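Local coordinates for protein enolase from the environmental genome shotgun sequencing of the Sargasso Sea (PDB 2QGY) that is of unknown function but binds magnesium and probably acts as an enolase-superfamily enzyme of the mandelate racemase/muconate lactonizing type, at residues 172-176 against 177-181. Sequence-based numbering, arbitrary orientation.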
ATOM      1  N   PRO A 172       9.892 -21.757  11.886  1.00 21.95           N
ATOM      2  CA  PRO A 172       9.810 -22.699  13.008  1.00 23.07           C
ATOM      3  C   PRO A 172       8.556 -22.565  13.871  1.00 24.27           C
ATOM      4  O   PRO A 172       8.392 -23.348  14.807  1.00 25.73           O
ATOM      5  CB  PRO A 172      11.061 -22.346  13.816  1.00 22.80           C
ATOM      6  CG  PRO A 172      11.143 -20.841  13.668  1.00 23.01           C
ATOM      7  CD  PRO A 172      10.658 -20.549  12.255  1.00 21.60           C
ATOM      8  N   MET A 173       7.659 -21.621  13.582  1.00 24.80           N
ATOM      9  CA  MET A 173       6.455 -21.509  14.436  1.00 26.22           C
ATOM     10  C   MET A 173       5.416 -22.549  14.044  1.00 27.61           C
ATOM     11  O   MET A 173       4.651 -22.361  13.090  1.00 26.72           O
ATOM     12  CB  MET A 173       5.850 -20.097  14.429  1.00 25.71           C
ATOM     13  CG  MET A 173       6.813 -19.019  14.946  1.00 26.00           C
ATOM     14  SD  MET A 173       7.501 -19.193  16.644  1.00 23.19           S
ATOM     15  CE  MET A 173       6.316 -18.295  17.615  1.00 29.13           C
ATOM     16  N   LEU A 174       5.399 -23.639  14.806  1.00 29.12           N
ATOM     17  CA  LEU A 174       4.530 -24.783  14.510  1.00 31.04           C
ATOM     18  C   LEU A 174       3.424 -24.897  15.558  1.00 32.99           C
ATOM     19  O   LEU A 174       3.141 -23.925  16.277  1.00 32.80           O
ATOM     20  CB  LEU A 174       5.365 -26.066  14.427  1.00 30.46           C
ATOM     21  CG  LEU A 174       6.648 -26.007  13.571  1.00 30.30           C
ATOM     22  CD1 LEU A 174       7.418 -27.307  13.645  1.00 28.51           C
ATOM     23  CD2 LEU A 174       6.371 -25.653  12.099  1.00 31.31           C
ATOM     24  N   ASP A 175       2.815 -26.080  15.664  1.00 34.82           N
ATOM     25  CA  ASP A 175       1.599 -26.229  16.476  1.00 37.07           C
ATOM     26  C   ASP A 175       1.712 -25.743  17.912  1.00 37.00           C
ATOM     27  O   ASP A 175       0.757 -25.185  18.452  1.00 37.85           O
ATOM     28  CB  ASP A 175       1.095 -27.679  16.460  1.00 37.69           C
ATOM     29  CG  ASP A 175       0.185 -27.959  15.286  1.00 41.30           C
ATOM     30  OD1 ASP A 175       0.070 -27.069  14.402  1.00 43.51           O
ATOM     31  OD2 ASP A 175      -0.411 -29.067  15.247  1.00 44.34           O
ATOM     32  N   SER A 176       2.873 -25.963  18.523  1.00 37.30           N
ATOM     33  CA  SER A 176       3.101 -25.583  19.902  1.00 37.34           C
ATOM     34  C   SER A 176       4.566 -25.213  20.108  1.00 36.93           C
ATOM     35  O   SER A 176       5.409 -25.503  19.254  1.00 37.00           O
ATOM     36  CB  SER A 176       2.710 -26.740  20.823  1.00 37.43           C
ATOM     37  OG  SER A 176       3.592 -27.839  20.675  1.00 37.78           O
ATOM     38  N   LEU A 177       4.862 -24.587  21.247  1.00 36.73           N
ATOM     39  CA  LEU A 177       6.224 -24.175  21.581  1.00 36.30           C
ATOM     40  C   LEU A 177       7.192 -25.344  21.485  1.00 35.63           C
ATOM     41  O   LEU A 177       8.230 -25.241  20.837  1.00 35.37           O
ATOM     42  CB  LEU A 177       6.299 -23.524  22.980  1.00 36.80           C
ATOM     43  CG  LEU A 177       7.707 -23.302  23.569  1.00 37.00           C
ATOM     44  CD1 LEU A 177       8.554 -22.400  22.678  1.00 37.44           C
ATOM     45  CD2 LEU A 177       7.645 -22.730  24.991  1.00 37.61           C
ATOM     46  N   SER A 178       6.852 -26.469  22.110  1.00 35.00           N
ATOM     47  CA  SER A 178       7.822 -27.558  22.183  1.00 34.22           C
ATOM     48  C   SER A 178       8.017 -28.276  20.840  1.00 32.74           C
ATOM     49  O   SER A 178       9.095 -28.790  20.561  1.00 33.14           O
ATOM     50  CB  SER A 178       7.522 -28.506  23.360  1.00 35.20           C
ATOM     51  OG  SER A 178       6.905 -29.712  22.962  1.00 36.27           O
ATOM     52  N   ILE A 179       6.984 -28.285  20.001  1.00 31.68           N
ATOM     53  CA  ILE A 179       7.103 -28.818  18.644  1.00 29.92           C
ATOM     54  C   ILE A 179       8.000 -27.865  17.797  1.00 28.88           C
ATOM     55  O   ILE A 179       8.873 -28.312  17.048  1.00 29.34           O
ATOM     56  CB  ILE A 179       5.692 -29.054  18.015  1.00 30.07           C
ATOM     57  CG1 ILE A 179       5.006 -30.268  18.695  1.00 29.71           C
ATOM     58  CG2 ILE A 179       5.800 -29.263  16.519  1.00 29.21           C
ATOM     59  CD1 ILE A 179       3.507 -30.430  18.374  1.00 30.49           C
ATOM     60  N   SER A 180       7.808 -26.563  17.976  1.00 28.17           N
ATOM     61  CA  SER A 180       8.626 -25.521  17.316  1.00 28.05           C
ATOM     62  C   SER A 180      10.104 -25.645  17.673  1.00 28.45           C
ATOM     63  O   SER A 180      10.977 -25.618  16.802  1.00 28.39           O
ATOM     64  CB  SER A 180       8.112 -24.132  17.709  1.00 26.89           C
ATOM     65  OG  SER A 180       6.751 -23.959  17.337  1.00 28.13           O
ATOM     66  N   ILE A 181      10.385 -25.813  18.965  1.00 28.71           N
ATOM     67  CA  ILE A 181      11.760 -25.951  19.454  1.00 29.54           C
ATOM     68  C   ILE A 181      12.427 -27.254  18.982  1.00 30.12           C
ATOM     69  O   ILE A 181      13.584 -27.233  18.537  1.00 30.13           O
ATOM     70  CB  ILE A 181      11.829 -25.773  21.013  1.00 29.45           C
ATOM     71  CG1 ILE A 181      11.423 -24.354  21.413  1.00 30.17           C
ATOM     72  CG2 ILE A 181      13.216 -26.109  21.553  1.00 29.59           C
ATOM     73  CD1 ILE A 181      12.421 -23.236  20.969  1.00 31.60           C
TER
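Leu174 and Ser180 bring their CA atoms to 5.0 Å where the loop 172-176 turns into the first turn of helix 177-191, and Ser180 N closes that turn with a bond of 2.9 Å to Ser176 O. The Ser180 hydroxyl ties the same turn to the loop. Ser180 OG donates to Ser176 O at 2.8 Å, arriving above the carbonyl plane, 46° out of it. Ser176 O therefore takes two donors from one residue, the amide nearly in line with the C=O bond and the hydroxyl from over it. Ser180 OG also accepts from Leu174 N at 2.9 Å, nearly straight, with an N-H...O angle of 165°. The Ser180 chi1 of -59° sets OG beside its own backbone N, within reach of both partners. With one bond donated and one accepted, the rotation of this hydroxyl in a buried residue is probably fixed. Ser176 is the N-cap: Ser176 OG accepts a weak bond of 3.5 Å from Ile179 N. Ser176 OG also lies 3.4 Å from Ile179 CG1. On the flank, Leu174 crosses Ile179 at about a right angle, Leu174 CD1 meeting Ile179 CG2 at 3.8 Å. The Asp175 CB lies against the end of Ile179. The N-capped turn carries the chain from strand 168-170 into the helix of a beta-alpha-beta crossover to strand 197-200 in the TIM-barrel-like domain. Pro172 and Ser180 pack on Phe213 of helix 207-217, while Leu174 touches Phe183 further along helix 177-191.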